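PDB 5FA9: peptide methionine sulfoxide reductase MsrA from Treponema denticola ATCC 35405, which reduces methionine sulfoxide in a bifunctional MsrA-MsrB fusion and probably repairs oxidised proteins, with thioredoxin as the likely electron donor. Local coordinates for residues 61-65 with 66-70; 237-240 with 241-245. The protein carries 2 engineered substitutions. All coordinates share one frame; numbering follows the deposited sequence.

Contact 1: residues 61-65 with 66-70; sequences SVVSL and QELLA
Ser64 meets Gln66, Glu67 and Leu68 as the N-cap of helix 65-74 in the MsrA part of the fusion. The Gln66 side chain, bent at chi2 (60°), folds back so that OE1 sits 3.8 Å from Ser64 CB, while its NE2 is hydrogen-bonded to Glu106. Glu67 N supplies the capping bond, a weak one: it reaches Ser64 OG at 3.3 Å. That hydroxyl faces the helix start because chi1 of Ser64 (62°) sets OG between its own backbone N and carbonyl carbon. Ser and Glu stand here in the positions of a capping box, but the return half runs through a water. The water donates to Glu67 OE2 (2.6 Å) and accepts from Ser64 N (2.9 Å), giving that backbone N-H a partner ahead of the first turn. The other carboxylate oxygen, OE1, is hydrogen-bonded to His71 NE2 and turned toward Thr241 of the MsrB part, and the extended Glu67 chain runs alongside the CG2 methyl of Val63 on its way there. Leu68 N makes the first i-to-i-4 bond of the helix, to Ser64 O at 3.1 Å and nearly straight (164°). The CD2 methyl of Leu68 also packs on Val63 CG2 at 3.7 Å, the two side chains crossing at about a right angle, and Tyr58 of strand 51-59 touches both. Leu69 repeats the helical bond, N to Leu65 O at 2.9 Å, and its side chain slants across that of Leu65, bringing Leu69 CG to 4.1 Å from Leu65 CD1.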
loop_
_atom_site.group_PDB
_atom_site.type_symbol
_atom_site.label_atom_id
_atom_site.label_comp_id
_atom_site.label_asym_id
_atom_site.label_seq_id
_atom_site.Cartn_x
_atom_site.Cartn_y
_atom_site.Cartn_z
ATOM N N SER B 61 8.129 -6.489 1.423
ATOM C CA SER B 61 8.813 -7.668 0.902
ATOM C C SER B 61 10.211 -7.318 0.400
ATOM O O SER B 61 11.065 -8.191 0.257
ATOM C CB SER B 61 8.000 -8.312 -0.222
ATOM O OG SER B 61 8.251 -7.680 -1.465
ATOM N N VAL B 62 10.436 -6.035 0.130
ATOM C CA VAL B 62 11.737 -5.572 -0.338
ATOM C C VAL B 62 12.506 -4.889 0.787
ATOM O O VAL B 62 13.629 -5.281 1.111
ATOM C CB VAL B 62 11.600 -4.599 -1.522
ATOM C CG1 VAL B 62 12.963 -4.051 -1.917
ATOM C CG2 VAL B 62 10.934 -5.290 -2.703
ATOM N N VAL B 63 11.899 -3.865 1.379
ATOM C CA VAL B 63 12.514 -3.155 2.495
ATOM C C VAL B 63 11.631 -3.243 3.741
ATOM O O VAL B 63 10.432 -2.966 3.691
ATOM C CB VAL B 63 12.794 -1.672 2.143
ATOM C CG1 VAL B 63 11.537 -0.978 1.632
ATOM C CG2 VAL B 63 13.384 -0.936 3.340
ATOM N N SER B 64 12.229 -3.652 4.855
ATOM C CA SER B 64 11.494 -3.790 6.106
ATOM C C SER B 64 11.379 -2.454 6.828
ATOM O O SER B 64 12.143 -1.526 6.560
ATOM C CB SER B 64 12.169 -4.817 7.016
ATOM O OG SER B 64 13.478 -4.404 7.369
ATOM N N LEU B 65 10.410 -2.362 7.734
ATOM C CA LEU B 65 10.261 -1.194 8.593
ATOM C C LEU B 65 11.541 -0.953 9.388
ATOM O O LEU B 65 11.911 0.189 9.662
ATOM C CB LEU B 65 9.072 -1.369 9.540
ATOM C CG LEU B 65 8.792 -0.226 10.518
ATOM C CD1 LEU B 65 8.553 1.077 9.769
ATOM C CD2 LEU B 65 7.610 -0.561 11.414
ATOM N N GLN B 66 12.213 -2.043 9.748
ATOM C CA GLN B 66 13.459 -1.974 10.501
ATOM C C GLN B 66 14.536 -1.212 9.734
ATOM O O GLN B 66 15.222 -0.358 10.298
ATOM C CB GLN B 66 13.958 -3.381 10.848
ATOM C CG GLN B 66 13.229 -4.045 12.014
ATOM C CD GLN B 66 11.740 -4.208 11.768
ATOM O OE1 GLN B 66 11.320 -4.650 10.698
ATOM N NE2 GLN B 66 10.933 -3.846 12.759
ATOM N N GLU B 67 14.683 -1.520 8.448
ATOM C CA GLU B 67 15.670 -0.841 7.618
ATOM C C GLU B 67 15.296 0.624 7.407
ATOM O O GLU B 67 16.157 1.501 7.440
ATOM C CB GLU B 67 15.827 -1.543 6.267
ATOM C CG GLU B 67 16.807 -0.844 5.332
ATOM C CD GLU B 67 17.069 -1.620 4.056
ATOM O OE1 GLU B 67 17.723 -1.063 3.148
ATOM O OE2 GLU B 67 16.629 -2.784 3.960
ATOM N N LEU B 68 14.008 0.881 7.191
ATOM C CA LEU B 68 13.523 2.244 6.987
ATOM C C LEU B 68 13.796 3.126 8.201
ATOM O O LEU B 68 14.186 4.285 8.062
ATOM C CB LEU B 68 12.028 2.241 6.672
ATOM C CG LEU B 68 11.624 1.769 5.276
ATOM C CD1 LEU B 68 10.126 1.912 5.090
ATOM C CD2 LEU B 68 12.373 2.549 4.207
ATOM N N LEU B 69 13.588 2.572 9.391
ATOM C CA LEU B 69 13.856 3.305 10.620
ATOM C C LEU B 69 15.359 3.440 10.836
ATOM O O LEU B 69 15.823 4.405 11.443
ATOM C CB LEU B 69 13.198 2.615 11.816
ATOM C CG LEU B 69 11.668 2.651 11.824
ATOM C CD1 LEU B 69 11.116 1.976 13.069
ATOM C CD2 LEU B 69 11.167 4.084 11.716
ATOM N N ALA B 70 16.113 2.467 10.336
ATOM C CA ALA B 70 17.568 2.525 10.394
ATOM C C ALA B 70 18.083 3.670 9.525
ATOM O O ALA B 70 18.964 4.423 9.937
ATOM C CB ALA B 70 18.178 1.202 9.954
HETATM O O HOH W 1 14.937 -4.656 4.513
#

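Contact 2: residues 237-240 with 241-245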
loop_
_atom_site.group_PDB
_atom_site.type_symbol
_atom_site.label_atom_id
_atom_site.label_comp_id
_atom_site.label_asym_id
_atom_site.label_seq_id
_atom_site.Cartn_x
_atom_site.Cartn_y
_atom_site.Cartn_z
ATOM N N LYS B 237 12.793 -12.736 1.923
ATOM C CA LYS B 237 13.436 -11.475 1.571
ATOM C C LYS B 237 14.869 -11.427 2.084
ATOM O O LYS B 237 15.286 -12.276 2.870
ATOM C CB LYS B 237 12.648 -10.289 2.133
ATOM C CG LYS B 237 12.793 -10.109 3.637
ATOM C CD LYS B 237 11.917 -8.977 4.149
ATOM C CE LYS B 237 12.334 -7.641 3.556
ATOM N NZ LYS B 237 13.721 -7.265 3.945
ATOM N N ALA B 238 15.618 -10.426 1.632
ATOM C CA ALA B 238 16.960 -10.183 2.143
ATOM C C ALA B 238 16.874 -9.404 3.449
ATOM O O ALA B 238 15.857 -8.770 3.733
ATOM C CB ALA B 238 17.793 -9.429 1.122
ATOM N N ILE B 239 17.935 -9.455 4.249
ATOM C CA ILE B 239 17.935 -8.770 5.535
ATOM C C ILE B 239 17.949 -7.254 5.329
ATOM O O ILE B 239 17.340 -6.509 6.099
ATOM C CB ILE B 239 19.132 -9.214 6.418
ATOM C CG1 ILE B 239 18.984 -8.672 7.842
ATOM C CG2 ILE B 239 20.467 -8.800 5.806
ATOM C CD1 ILE B 239 19.989 -9.243 8.818
ATOM N N THR B 240 18.633 -6.807 4.278
ATOM C CA THR B 240 18.641 -5.401 3.884
ATOM C C THR B 240 18.564 -5.284 2.365
ATOM O O THR B 240 18.702 -6.277 1.651
ATOM C CB THR B 240 19.906 -4.655 4.376
ATOM O OG1 THR B 240 21.070 -5.223 3.763
ATOM C CG2 THR B 240 20.041 -4.731 5.892
ATOM N N THR B 241 18.347 -4.068 1.876
ATOM C CA THR B 241 18.309 -3.816 0.440
ATOM C C THR B 241 19.717 -3.722 -0.140
ATOM O O THR B 241 19.896 -3.637 -1.355
ATOM C CB THR B 241 17.547 -2.519 0.112
ATOM O OG1 THR B 241 18.187 -1.410 0.755
ATOM C CG2 THR B 241 16.105 -2.611 0.589
ATOM N N GLN B 242 20.713 -3.740 0.739
ATOM C CA GLN B 242 22.104 -3.562 0.341
ATOM C C GLN B 242 22.885 -4.871 0.382
ATOM O O GLN B 242 24.109 -4.876 0.251
ATOM C CB GLN B 242 22.777 -2.529 1.246
ATOM C CG GLN B 242 21.973 -1.254 1.429
ATOM C CD GLN B 242 22.720 -0.208 2.232
ATOM O OE1 GLN B 242 23.686 -0.518 2.928
ATOM N NE2 GLN B 242 22.272 1.038 2.141
ATOM N N ALA B 243 22.175 -5.978 0.566
ATOM C CA ALA B 243 22.816 -7.274 0.747
ATOM C C ALA B 243 23.011 -8.030 -0.563
ATOM O O ALA B 243 24.046 -8.661 -0.773
ATOM C CB ALA B 243 22.012 -8.121 1.723
ATOM N N LEU B 244 22.015 -7.968 -1.443
ATOM C CA LEU B 244 22.016 -8.808 -2.636
ATOM C C LEU B 244 22.073 -8.035 -3.950
ATOM O O LEU B 244 21.704 -6.861 -4.018
ATOM C CB LEU B 244 20.776 -9.705 -2.645
ATOM C CG LEU B 244 20.498 -10.511 -1.376
ATOM C CD1 LEU B 244 19.288 -11.407 -1.575
ATOM C CD2 LEU B 244 21.714 -11.326 -0.983
ATOM N N GLN B 245 22.545 -8.717 -4.987
ATOM C CA GLN B 245 22.454 -8.237 -6.360
ATOM C C GLN B 245 21.836 -9.335 -7.216
ATOM O O GLN B 245 22.030 -10.521 -6.948
ATOM C CB GLN B 245 23.827 -7.836 -6.905
ATOM C CG GLN B 245 24.182 -6.373 -6.692
ATOM C CD GLN B 245 25.585 -6.040 -7.164
ATOM O OE1 GLN B 245 26.320 -6.911 -7.628
ATOM N NE2 GLN B 245 25.961 -4.771 -7.050
HETATM O O HOH W 2 19.427 -7.061 -1.104
#
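A single water grips the chain at two points, donating to Thr240 O at 3.0 Å and accepting from Leu244 N at 2.8 Å, and so spans the bend between them. Thr240 OG1 also takes a long, weak hydrogen bond from Gln242 N (3.4 Å, 145° at the hydrogen), since chi1 of Thr240 (63°) swings the hydroxyl over the following peptides. The bond makes an ST turn, laid over a type I beta turn from Thr240 to Ala243 that leads into edge strand 244-249 of the antiparallel MsrB sheet. Apolar contacts join the two limbs: Ala238 CB rests against Leu244 CD1 at 3.7 Å, and the CG2 branch of Ile239 comes to 4.4 Å from the Ala243 methyl. Ala243 touches Leu219 and Leu244 touches Phe220, both of strand 218-221. Out at the turn corner, Gln242 OE1 accepts from Leu162 N, and its side chain lies beside a bound dithiothreitol, probably from the crystallisation liquor. Lys237 curls back, with chi3 and chi4 both near -63°, until NZ, which has a second, weak partner in Val62 O, donates to Ala238 O at 2.6 Å, almost in line with that C=O.

From the N terminus, contact 1 comes first, capping the start of helix 65-74 after the short loop that follows strand 51-59 in the MsrA part. Contact 2, far down the chain, closes the type I turn that carries the loop after strand 234-235 into strand 244-249 of the MsrB part. The two stand in series, neither nested nor crossed, with centres about 11 Å apart. They meet directly across the face between the two catalytic parts: Glu67 OE1 lies 2.5 Å from Thr241 OG1, a probable hydrogen bond, and Ser61 O packs on Lys237 CB at 3.2 Å. Tyr310 of helix 308-311 touches both, against Ser64 and Glu67 in one and Ile239 and Thr240 in the other.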